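Local structure of haloperoxidase (1QHB) at residues Met159-Leu162 with Tyr163-Leu167; Ile543-Met547 with Ala548-Tyr552. The protein catalyses the halogenation of organic substrates, using bromide, hydrogen peroxide and a bound vanadate, and assembles as a homododecamer that also binds calcium. All blocks are in the same frame, centred on the assembly; numbering follows the deposited sequence.

Contact 1: Met159-Leu162 with Tyr163-Leu167; sequences MAEL and YLMAL
Met159 and Tyr163 meet one turn apart on the alpha-helix 153-167, whose i to i+4 bonding joins 159-162 to 163-167. Four backbone bonds carry this pairing. Tyr163 N to Met159 O is 2.9 Å long and nearly straight, 162° at the hydrogen; Leu164 N to Ala160 O measures 3.1 Å, Met165 N to Glu161 O 3.0 Å. In the fourth, Ala166 N comes to Leu162 O from above the carbonyl plane.

The apolar contacts follow the same spacing. Met159 folds back through chi2 -53° and chi3 -70°, which carries its methyl CE to within 4.0 Å of Tyr163 CE2. Leu164 lays CG and CD1 beside the carbonyl oxygen of Ala160. Toward helix 530-548, Leu162 and Met165 cross at a slant, and the extended Met165 chain runs alongside that of Glu161 in the same direction.

The buried polar ends find mates elsewhere: Glu161 OE2 forms a salt bridge with Arg215, and Tyr163 OH is hydrogen-bonded to Phe465 O. Between the two extended chains the closest approach is Glu161 CG to Met165 CE, 4.0 Å.

Contact 2: Ile543-Met547 with Ala548-Tyr552; sequences IGRNM and AGVHY. With PO4 (phosphate ion), chain G.
Oxygen O1 of the bound phosphate is gripped by Arg545 NH2 and His551 NE2, two side chains of the vanadate site brought together by a Schellman motif at the end of helix 530-548. The bond from NH2 is 2.8 Å long with 161° at the hydrogen, and O1 lies in the guanidinium plane, at its edge. NE2 divides its contact, giving a weak bond to O1 and a better aligned one to O4 (3.1 Å); Arg545 NE adds a weak bond to O2. The phosphate, probably from the crystallisation liquor, is also hydrogen-bonded to Lys398, Arg406, Ser483, Gly484 and His485, consistent with its occupying the vanadate pocket.

Bends at chi2 and chi3 (both -73°) fold the arginine chain round to the anion, while Val550 CG2 sits 3.4 Å above one guanidinium face, offset toward the rim. Without the guanidinium of Arg545, as with an alanine here, O1 would probably lose its straight charged donor, O2 its weak bond from NE, and Val550 CG2 the flat group it packs on.

The turn itself is fixed by two bonds back into the last helical turn: Val550 N to Arg545 O, 3.0 Å, and Gly549 N to Asn546 O, 2.7 Å. At Gly549 the positive phi would drive any side chain into the carbonyl oxygen of Ala548, which calls for glycine. Beyond it, the histidine ring meets Arg545 CB at its edge, and its ND1 is hydrogen-bonded to Asp555 OD2, a second-shell carboxylate that would limit ring rotation. Asn546 crosses His551 at about a right angle, amide and ring planes 48° apart, bringing Asn546 OD1 to 3.0 Å from His551 CB.

How the contacts relate
Contact 1 comes first, nearly 400 residues ahead of contact 2, yet they lie about 10 Å apart, centre to centre, and their side chains pack directly. Helix 153-167 supplies all of contact 1; contact 2 spans the end of helix 530-548 and the loop leading to helix 553-574. Among the touches between them, Leu162 CD2 lies 3.3 Å from His551 O, Met159 SD is 3.8 Å from Tyr552 CE2, and Met165 CE is 3.8 Å from Ile543 CG2. Helix 153-167 thus packs against the turn that carries Arg545 and His551, beside the probable vanadate pocket, to which contact 2 supplies these two residues.

Contact 1: Met159-Leu162 with Tyr163-Leu167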
loop_
_atom_site.group_PDB
_atom_site.type_symbol
_atom_site.label_atom_id
_atom_site.label_comp_id
_atom_site.label_asym_id
_atom_site.label_seq_id
_atom_site.Cartn_x
_atom_site.Cartn_y
_atom_site.Cartn_z
ATOM N N MET A 159 -2.128 56.717 9.586
ATOM C CA MET A 159 -2.533 57.772 8.660
ATOM C C MET A 159 -1.790 59.082 8.932
ATOM O O MET A 159 -1.294 59.715 7.998
ATOM C CB MET A 159 -4.029 58.040 8.656
ATOM C CG MET A 159 -4.855 56.965 7.980
ATOM S SD MET A 159 -4.291 56.577 6.319
ATOM C CE MET A 159 -4.728 58.026 5.391
ATOM N N ALA A 160 -1.591 59.445 10.190
ATOM C CA ALA A 160 -0.852 60.676 10.536
ATOM C C ALA A 160 0.537 60.610 9.928
ATOM O O ALA A 160 0.988 61.550 9.280
ATOM C CB ALA A 160 -0.696 60.844 12.040
ATOM N N GLU A 161 1.182 59.423 10.122
ATOM C CA GLU A 161 2.516 59.266 9.555
ATOM C C GLU A 161 2.530 59.371 8.053
ATOM O O GLU A 161 3.485 59.964 7.503
ATOM C CB GLU A 161 3.097 57.929 10.020
ATOM C CG GLU A 161 4.420 57.564 9.337
ATOM C CD GLU A 161 4.969 56.276 9.905
ATOM O OE1 GLU A 161 4.243 55.270 9.739
ATOM O OE2 GLU A 161 6.080 56.313 10.478
ATOM N N LEU A 162 1.539 58.866 7.337
ATOM C CA LEU A 162 1.521 58.956 5.870
ATOM C C LEU A 162 1.247 60.358 5.381
ATOM O O LEU A 162 1.738 60.718 4.278
ATOM C CB LEU A 162 0.425 58.061 5.253
ATOM C CG LEU A 162 0.543 56.560 5.463
ATOM C CD1 LEU A 162 -0.605 55.787 4.836
ATOM C CD2 LEU A 162 1.871 56.060 4.935
ATOM N N TYR A 163 0.380 61.106 6.074
ATOM C CA TYR A 163 0.124 62.502 5.632
ATOM C C TYR A 163 1.388 63.337 5.826
ATOM O O TYR A 163 1.779 64.152 4.981
ATOM C CB TYR A 163 -0.988 63.131 6.472
ATOM C CG TYR A 163 -2.402 62.907 5.947
ATOM C CD1 TYR A 163 -2.860 63.547 4.816
ATOM C CD2 TYR A 163 -3.292 62.149 6.665
ATOM C CE1 TYR A 163 -4.143 63.380 4.332
ATOM C CE2 TYR A 163 -4.589 61.969 6.224
ATOM C CZ TYR A 163 -4.988 62.573 5.060
ATOM O OH TYR A 163 -6.278 62.358 4.637
ATOM N N LEU A 164 2.132 63.136 6.883
ATOM C CA LEU A 164 3.372 63.878 7.134
ATOM C C LEU A 164 4.460 63.484 6.153
ATOM O O LEU A 164 5.237 64.357 5.726
ATOM C CB LEU A 164 3.852 63.715 8.573
ATOM C CG LEU A 164 2.889 64.410 9.552
ATOM C CD1 LEU A 164 3.042 63.808 10.922
ATOM C CD2 LEU A 164 3.182 65.929 9.587
ATOM N N MET A 165 4.459 62.214 5.701
ATOM C CA MET A 165 5.442 61.817 4.712
ATOM C C MET A 165 5.097 62.523 3.405
ATOM O O MET A 165 6.003 62.888 2.703
ATOM C CB MET A 165 5.435 60.335 4.421
ATOM C CG MET A 165 6.056 59.513 5.541
ATOM S SD MET A 165 5.660 57.784 5.192
ATOM C CE MET A 165 6.881 57.006 6.259
ATOM N N ALA A 166 3.805 62.628 3.102
ATOM C CA ALA A 166 3.406 63.318 1.871
ATOM C C ALA A 166 3.758 64.804 1.957
ATOM O O ALA A 166 4.197 65.365 0.948
ATOM C CB ALA A 166 1.922 63.136 1.708
ATOM N N LEU A 167 3.608 65.469 3.110
ATOM C CA LEU A 167 3.964 66.896 3.156
ATOM C C LEU A 167 5.464 67.068 3.170
ATOM O O LEU A 167 5.986 68.082 2.691
ATOM C CB LEU A 167 3.346 67.544 4.399
ATOM C CG LEU A 167 1.828 67.576 4.508
ATOM C CD1 LEU A 167 1.386 67.899 5.930
ATOM C CD2 LEU A 167 1.242 68.597 3.532
#

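Contact 2: Ile543-Met547 with Ala548-Tyr552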
loop_
_atom_site.group_PDB
_atom_site.type_symbol
_atom_site.label_atom_id
_atom_site.label_comp_id
_atom_site.label_asym_id
_atom_site.label_seq_id
_atom_site.Cartn_x
_atom_site.Cartn_y
_atom_site.Cartn_z
ATOM N N ILE A 543 9.373 50.881 3.209
ATOM C CA ILE A 543 8.889 52.189 3.668
ATOM C C ILE A 543 8.812 53.170 2.493
ATOM O O ILE A 543 7.941 54.039 2.428
ATOM C CB ILE A 543 9.737 52.822 4.773
ATOM C CG1 ILE A 543 9.884 51.972 6.017
ATOM C CG2 ILE A 543 9.197 54.221 5.103
ATOM C CD1 ILE A 543 8.645 51.583 6.784
ATOM N N GLY A 544 9.635 52.987 1.461
ATOM C CA GLY A 544 9.451 53.807 0.260
ATOM C C GLY A 544 8.004 53.722 -0.246
ATOM O O GLY A 544 7.525 54.698 -0.819
ATOM N N ARG A 545 7.287 52.574 -0.134
ATOM C CA ARG A 545 5.935 52.458 -0.677
ATOM C C ARG A 545 4.955 53.301 0.147
ATOM O O ARG A 545 4.055 53.982 -0.368
ATOM C CB ARG A 545 5.423 51.023 -0.805
ATOM C CG ARG A 545 6.314 50.059 -1.594
ATOM C CD ARG A 545 6.262 50.359 -3.072
ATOM N NE ARG A 545 4.965 49.924 -3.565
ATOM C CZ ARG A 545 4.490 50.148 -4.807
ATOM N NH1 ARG A 545 5.270 50.793 -5.633
ATOM N NH2 ARG A 545 3.292 49.700 -5.101
ATOM N N ASN A 546 5.220 53.427 1.427
ATOM C CA ASN A 546 4.502 54.252 2.369
ATOM C C ASN A 546 4.709 55.722 2.040
ATOM O O ASN A 546 3.724 56.455 1.921
ATOM C CB ASN A 546 5.021 53.991 3.792
ATOM C CG ASN A 546 4.684 52.616 4.326
ATOM O OD1 ASN A 546 4.268 51.753 3.588
ATOM N ND2 ASN A 546 4.861 52.359 5.623
ATOM N N MET A 547 5.950 56.084 1.699
ATOM C CA MET A 547 6.282 57.464 1.311
ATOM C C MET A 547 5.600 57.864 0.020
ATOM O O MET A 547 5.290 59.027 -0.233
ATOM C CB MET A 547 7.809 57.524 1.163
ATOM C CG MET A 547 8.503 57.541 2.548
ATOM S SD MET A 547 10.284 57.409 2.301
ATOM C CE MET A 547 10.793 57.784 3.996
ATOM N N ALA A 548 5.289 56.862 -0.835
ATOM C CA ALA A 548 4.557 57.138 -2.075
ATOM C C ALA A 548 3.077 57.220 -1.739
ATOM O O ALA A 548 2.345 57.741 -2.552
ATOM C CB ALA A 548 4.788 56.102 -3.154
ATOM N N GLY A 549 2.689 56.758 -0.551
ATOM C CA GLY A 549 1.254 56.878 -0.149
ATOM C C GLY A 549 0.473 55.589 -0.395
ATOM O O GLY A 549 -0.759 55.604 -0.280
ATOM N N VAL A 550 1.135 54.476 -0.744
ATOM C CA VAL A 550 0.418 53.287 -1.145
ATOM C C VAL A 550 0.373 52.142 -0.160
ATOM O O VAL A 550 -0.251 51.096 -0.476
ATOM C CB VAL A 550 0.888 52.755 -2.535
ATOM C CG1 VAL A 550 0.748 53.869 -3.570
ATOM C CG2 VAL A 550 2.329 52.255 -2.494
ATOM N N HIS A 551 0.953 52.280 1.014
ATOM C CA HIS A 551 0.887 51.274 2.056
ATOM C C HIS A 551 0.896 51.931 3.440
ATOM O O HIS A 551 1.392 53.065 3.581
ATOM C CB HIS A 551 2.128 50.340 2.011
ATOM C CG HIS A 551 1.830 49.185 1.087
ATOM N ND1 HIS A 551 0.774 48.332 1.289
ATOM C CD2 HIS A 551 2.375 48.846 -0.087
ATOM C CE1 HIS A 551 0.749 47.464 0.290
ATOM N NE2 HIS A 551 1.689 47.757 -0.569
ATOM N N TYR A 552 0.493 51.182 4.447
ATOM C CA TYR A 552 0.629 51.643 5.825
ATOM C C TYR A 552 1.794 50.955 6.493
ATOM O O TYR A 552 2.196 49.863 6.014
ATOM C CB TYR A 552 -0.596 51.206 6.638
ATOM C CG TYR A 552 -1.938 51.472 6.002
ATOM C CD1 TYR A 552 -2.511 50.584 5.097
ATOM C CD2 TYR A 552 -2.629 52.621 6.357
ATOM C CE1 TYR A 552 -3.749 50.808 4.532
ATOM C CE2 TYR A 552 -3.907 52.846 5.805
ATOM C CZ TYR A 552 -4.430 51.946 4.904
ATOM O OH TYR A 552 -5.688 52.208 4.412
HETATM P P PO4 G . 2.731 46.632 -3.519
HETATM O O1 PO4 G . 1.904 47.868 -3.532
HETATM O O2 PO4 G . 4.043 46.849 -2.845
HETATM O O3 PO4 G . 2.940 46.178 -4.904
HETATM O O4 PO4 G . 1.944 45.609 -2.734
#